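Local coordinates for fiber protein (PDB 3CNC) that forms the knob of the adenovirus 16 fiber, a trimeric head that probably attaches the virus to its cellular receptor CD46, at residues A[158-163]-A[198-203]; A[48-53]-A[74-79]. All coordinates share one frame; numbering follows the deposited sequence.

Interaction 1. Residues A[158-163]-A[198-203]; sequences YKSTNG and APETTE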
# COMPACT_ATOMS: atom_id res chain seq x y z
N TYR A 158 -12.44 -4.88 -11.04
CA TYR A 158 -13.67 -4.44 -11.67
C TYR A 158 -14.73 -5.42 -11.20
O TYR A 158 -14.56 -6.63 -11.33
CB TYR A 158 -13.57 -4.49 -13.19
CG TYR A 158 -14.90 -4.22 -13.83
CD1 TYR A 158 -15.46 -2.94 -13.83
CD2 TYR A 158 -15.64 -5.26 -14.40
CE1 TYR A 158 -16.71 -2.70 -14.37
CE2 TYR A 158 -16.90 -5.03 -14.94
CZ TYR A 158 -17.42 -3.75 -14.92
OH TYR A 158 -18.66 -3.52 -15.46
N LYS A 159 -15.82 -4.90 -10.64
CA LYS A 159 -16.91 -5.74 -10.16
C LYS A 159 -18.02 -5.73 -11.22
O LYS A 159 -18.64 -4.69 -11.46
CB LYS A 159 -17.46 -5.20 -8.84
CG LYS A 159 -18.49 -6.10 -8.16
CD LYS A 159 -19.12 -5.38 -6.98
CE LYS A 159 -20.21 -6.21 -6.31
NZ LYS A 159 -21.03 -5.37 -5.39
N SER A 160 -18.26 -6.88 -11.84
CA SER A 160 -19.28 -6.95 -12.88
C SER A 160 -20.70 -6.95 -12.33
O SER A 160 -20.92 -7.10 -11.12
CB SER A 160 -19.09 -8.19 -13.76
OG SER A 160 -19.59 -9.35 -13.12
N THR A 161 -21.66 -6.79 -13.23
CA THR A 161 -23.07 -6.75 -12.87
C THR A 161 -23.53 -7.95 -12.03
O THR A 161 -24.31 -7.78 -11.10
CB THR A 161 -23.95 -6.64 -14.14
OG1 THR A 161 -23.64 -5.41 -14.82
CG2 THR A 161 -25.43 -6.62 -13.76
N ASN A 162 -23.04 -9.14 -12.34
CA ASN A 162 -23.45 -10.32 -11.58
C ASN A 162 -22.68 -10.47 -10.28
O ASN A 162 -22.92 -11.41 -9.52
CB ASN A 162 -23.30 -11.59 -12.42
CG ASN A 162 -21.86 -12.01 -12.58
OD1 ASN A 162 -21.57 -13.03 -13.22
ND2 ASN A 162 -20.94 -11.24 -12.02
N GLY A 163 -21.73 -9.57 -10.04
CA GLY A 163 -20.96 -9.63 -8.80
C GLY A 163 -19.59 -10.27 -8.85
O GLY A 163 -18.95 -10.41 -7.82
N ALA A 198 -15.74 -11.79 -21.66
CA ALA A 198 -16.10 -10.43 -21.32
C ALA A 198 -16.86 -10.35 -20.00
O ALA A 198 -17.68 -11.22 -19.70
CB ALA A 198 -16.95 -9.82 -22.43
N PRO A 199 -16.56 -9.33 -19.19
CA PRO A 199 -17.19 -9.09 -17.89
C PRO A 199 -18.66 -8.71 -18.02
O PRO A 199 -19.50 -9.15 -17.24
CB PRO A 199 -16.35 -7.96 -17.30
CG PRO A 199 -15.00 -8.23 -17.86
CD PRO A 199 -15.32 -8.53 -19.31
N GLU A 200 -18.97 -7.87 -19.01
CA GLU A 200 -20.34 -7.43 -19.23
C GLU A 200 -20.89 -7.78 -20.62
O GLU A 200 -20.19 -8.36 -21.46
CB GLU A 200 -20.45 -5.91 -19.05
CG GLU A 200 -20.06 -5.36 -17.67
CD GLU A 200 -20.82 -6.00 -16.51
OE1 GLU A 200 -21.98 -6.43 -16.70
OE2 GLU A 200 -20.25 -6.06 -15.41
N THR A 201 -22.15 -7.42 -20.83
CA THR A 201 -22.87 -7.66 -22.08
C THR A 201 -23.68 -6.40 -22.37
O THR A 201 -24.09 -6.15 -23.50
CB THR A 201 -23.83 -8.86 -21.95
OG1 THR A 201 -23.12 -10.07 -22.24
CG2 THR A 201 -25.00 -8.73 -22.91
N THR A 202 -23.89 -5.60 -21.33
CA THR A 202 -24.65 -4.37 -21.43
C THR A 202 -23.72 -3.20 -21.16
O THR A 202 -22.58 -3.39 -20.76
CB THR A 202 -25.76 -4.33 -20.38
OG1 THR A 202 -26.38 -5.62 -20.31
CG2 THR A 202 -26.81 -3.28 -20.74
N GLU A 203 -24.20 -1.99 -21.41
CA GLU A 203 -23.41 -0.81 -21.12
C GLU A 203 -23.50 -0.63 -19.60
O GLU A 203 -24.57 -0.34 -19.07
CB GLU A 203 -23.98 0.42 -21.84
CG GLU A 203 -23.35 1.72 -21.41
CD GLU A 203 -24.01 2.94 -22.03
OE1 GLU A 203 -23.67 4.08 -21.62
OE2 GLU A 203 -24.87 2.77 -22.92
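The carboxylate of E200 fits into the tight turn that follows strand 151-159 and is bound there by T161 and Y158. Three hydrogen bonds make up the polar part. T161 OG1 donates to E200 OE1 at 2.7 Å, approaching from above the carboxylate, 47° out of its plane. The other oxygen, E200 OE2, accepts from T161 N at 2.7 Å and from Y158 OH at 3.0 Å. OE2 is modelled too close to S160, so the details of these last two bonds are less sure. The bend of the E200 chain at chi2 (-56°) brings the acid back to T161, whose OG1 grips OE1; the backbone N probably adds to the hold.

The turn itself, S160 to G163, is a type I beta turn closed by G163 N to S160 O at 2.8 Å. S160 OG is hydrogen-bonded to T164 OG1, just beyond the turn, while S160 CB lies 3.6 Å from P199 O.

Apolar packing is smaller. P199 CB meets Y158 CE2 obliquely at 3.8 Å. With CG anti to the backbone N, Y158 extends its ring so that E200 OE2 lies at the ring edge beside the hydroxyl, the carboxylate turned 78° from the ring plane.

The contact joins the turn between strands 151-159 and 165-174, at one edge of the four-stranded sheet, to the long loop leading to strand 211-216. F81 stacks edge-to-face with Y158 and is backbone-bonded to E200, and K159 makes a cation-pi contact with Y151 of a neighbouring subunit.

Interaction 2. Residues A[48-53]-A[74-79]; sequences SPDCKL and SEYTNT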
# COMPACT_ATOMS: atom_id res chain seq x y z
N SER A 48 -12.42 15.74 -25.58
CA SER A 48 -13.40 16.02 -24.53
C SER A 48 -13.49 14.87 -23.54
O SER A 48 -13.50 13.69 -23.92
CB SER A 48 -14.78 16.28 -25.14
OG SER A 48 -15.28 15.11 -25.74
N PRO A 49 -13.57 15.20 -22.24
CA PRO A 49 -13.66 14.23 -21.14
C PRO A 49 -14.69 13.14 -21.38
O PRO A 49 -15.84 13.43 -21.69
CB PRO A 49 -14.04 15.10 -19.95
CG PRO A 49 -13.29 16.35 -20.23
CD PRO A 49 -13.52 16.57 -21.73
N ASP A 50 -14.27 11.89 -21.24
CA ASP A 50 -15.18 10.77 -21.42
C ASP A 50 -15.17 9.84 -20.19
O ASP A 50 -15.70 8.73 -20.23
CB ASP A 50 -14.82 10.00 -22.70
CG ASP A 50 -13.48 9.31 -22.62
OD1 ASP A 50 -12.61 9.79 -21.86
OD2 ASP A 50 -13.30 8.31 -23.33
N CYS A 51 -14.56 10.31 -19.11
CA CYS A 51 -14.52 9.55 -17.85
C CYS A 51 -14.00 10.40 -16.69
O CYS A 51 -13.41 11.47 -16.88
CB CYS A 51 -13.67 8.28 -17.99
SG CYS A 51 -11.93 8.57 -18.25
N LYS A 52 -14.26 9.93 -15.47
CA LYS A 52 -13.86 10.64 -14.26
C LYS A 52 -12.62 10.01 -13.62
O LYS A 52 -12.64 8.84 -13.24
CB LYS A 52 -15.01 10.64 -13.26
CG LYS A 52 -16.27 11.28 -13.80
CD LYS A 52 -17.48 10.88 -12.98
CE LYS A 52 -18.75 11.54 -13.52
NZ LYS A 52 -19.98 11.04 -12.82
N LEU A 53 -11.56 10.80 -13.50
CA LEU A 53 -10.31 10.34 -12.91
C LEU A 53 -10.13 10.91 -11.51
O LEU A 53 -10.14 12.13 -11.32
CB LEU A 53 -9.12 10.79 -13.75
CG LEU A 53 -7.75 10.58 -13.07
CD1 LEU A 53 -7.42 9.10 -13.06
CD2 LEU A 53 -6.68 11.35 -13.82
N SER A 74 -19.21 7.70 -20.36
CA SER A 74 -19.64 7.73 -21.75
C SER A 74 -19.92 6.32 -22.25
O SER A 74 -19.39 5.34 -21.72
CB SER A 74 -18.57 8.37 -22.65
OG SER A 74 -17.51 7.47 -22.91
N GLU A 75 -20.75 6.24 -23.28
CA GLU A 75 -21.11 4.95 -23.87
C GLU A 75 -19.85 4.20 -24.29
O GLU A 75 -19.78 2.97 -24.19
CB GLU A 75 -22.04 5.17 -25.06
CG GLU A 75 -22.66 3.91 -25.60
CD GLU A 75 -23.87 4.18 -26.47
OE1 GLU A 75 -24.46 3.22 -26.99
OE2 GLU A 75 -24.23 5.37 -26.64
N TYR A 76 -18.84 4.93 -24.76
CA TYR A 76 -17.60 4.29 -25.17
C TYR A 76 -16.90 3.61 -24.00
O TYR A 76 -16.63 2.41 -24.04
CB TYR A 76 -16.64 5.29 -25.83
CG TYR A 76 -15.30 4.66 -26.15
CD1 TYR A 76 -14.15 5.01 -25.45
CD2 TYR A 76 -15.19 3.67 -27.13
CE1 TYR A 76 -12.93 4.40 -25.71
CE2 TYR A 76 -13.98 3.04 -27.40
CZ TYR A 76 -12.85 3.42 -26.68
OH TYR A 76 -11.64 2.81 -26.94
N THR A 77 -16.60 4.39 -22.96
CA THR A 77 -15.91 3.84 -21.79
C THR A 77 -16.77 2.78 -21.12
O THR A 77 -16.26 1.74 -20.70
CB THR A 77 -15.56 4.93 -20.72
OG1 THR A 77 -16.76 5.40 -20.09
CG2 THR A 77 -14.81 6.10 -21.35
N ASN A 78 -18.07 3.03 -21.04
CA ASN A 78 -18.96 2.09 -20.38
C ASN A 78 -19.32 0.87 -21.21
O ASN A 78 -20.18 0.07 -20.84
CB ASN A 78 -20.20 2.83 -19.86
CG ASN A 78 -19.84 3.91 -18.85
OD1 ASN A 78 -18.86 3.78 -18.11
ND2 ASN A 78 -20.62 4.99 -18.81
N THR A 79 -18.63 0.70 -22.33
CA THR A 79 -18.87 -0.43 -23.20
C THR A 79 -17.60 -1.25 -23.30
O THR A 79 -17.64 -2.45 -23.59
CB THR A 79 -19.28 0.04 -24.60
OG1 THR A 79 -20.55 0.69 -24.53
CG2 THR A 79 -19.37 -1.14 -25.55
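The carbonyl oxygen of S74 takes two hydrogen bonds from its own loop, which shape the surface that meets D50. N78 N donates to S74 O at 2.7 Å, and T77 OG1 adds a second bond to S74 O at 3.1 Å, with a C=O...O angle of 125°. The serine hydroxyl is used as well: T77 N points at S74 OG almost straight (3.2 Å, 176°), an ST motif at the head of 75-77, which have helical backbone angles. Across the contact S74 OG also reaches D50 O at 3.5 Å, a weak bond.

The rest of the contact is largely a methyl against oxygens. With OG1 committed to S74 O (chi1 69°), T77 presents CG2 to D50. T77 CG2 lies 3.0 Å from D50 O and 3.3 Å from D50 OD2, touching the carbonyl and the carboxylate oxygen, and it also approaches CB of C51 at 4.2 Å.

The D50 carboxylate is held mainly by its own side of the fold. OD1 accepts from I42 N, OD2 more weakly from K43 N, so the acid ties the preceding loop to the start of the strand. OD2 also sits at the ring edge of Y76, with ring and carboxylate planes nearly parallel.

D50 and C51 together face C40 in a classic beta bulge at the beginning of strand 51-60. D50 is also backbone-bonded to A73, and K52 to M71; these bonds pair 48-53 with the end of strand 63-72, which the chain leaves to enter 74-79. C51 packs on L70 of that strand. The contact lies at the end of the antiparallel pair 51-60 and 63-72 away from the turn that links them, in the six-stranded sheet.

Overall arrangement
The two contacts adjoin, their centres about 16 Å apart, and meet where E203 of interaction 1 packs on E75 and N78 of interaction 2. Both tie loops to strand ends, but in different sheets: 158-163 belongs to the four-stranded sheet, 48-53 to the six-stranded one. Interaction 1 is partly buried, lies farther from the chain centre, and rests on a glutamate side chain bonded across the contact, with a neighbouring subunit alongside. Interaction 2 is more buried. Its acid is satisfied by backbone amides of the loop before it, and the segments themselves are joined by one weak bond and methyl packing.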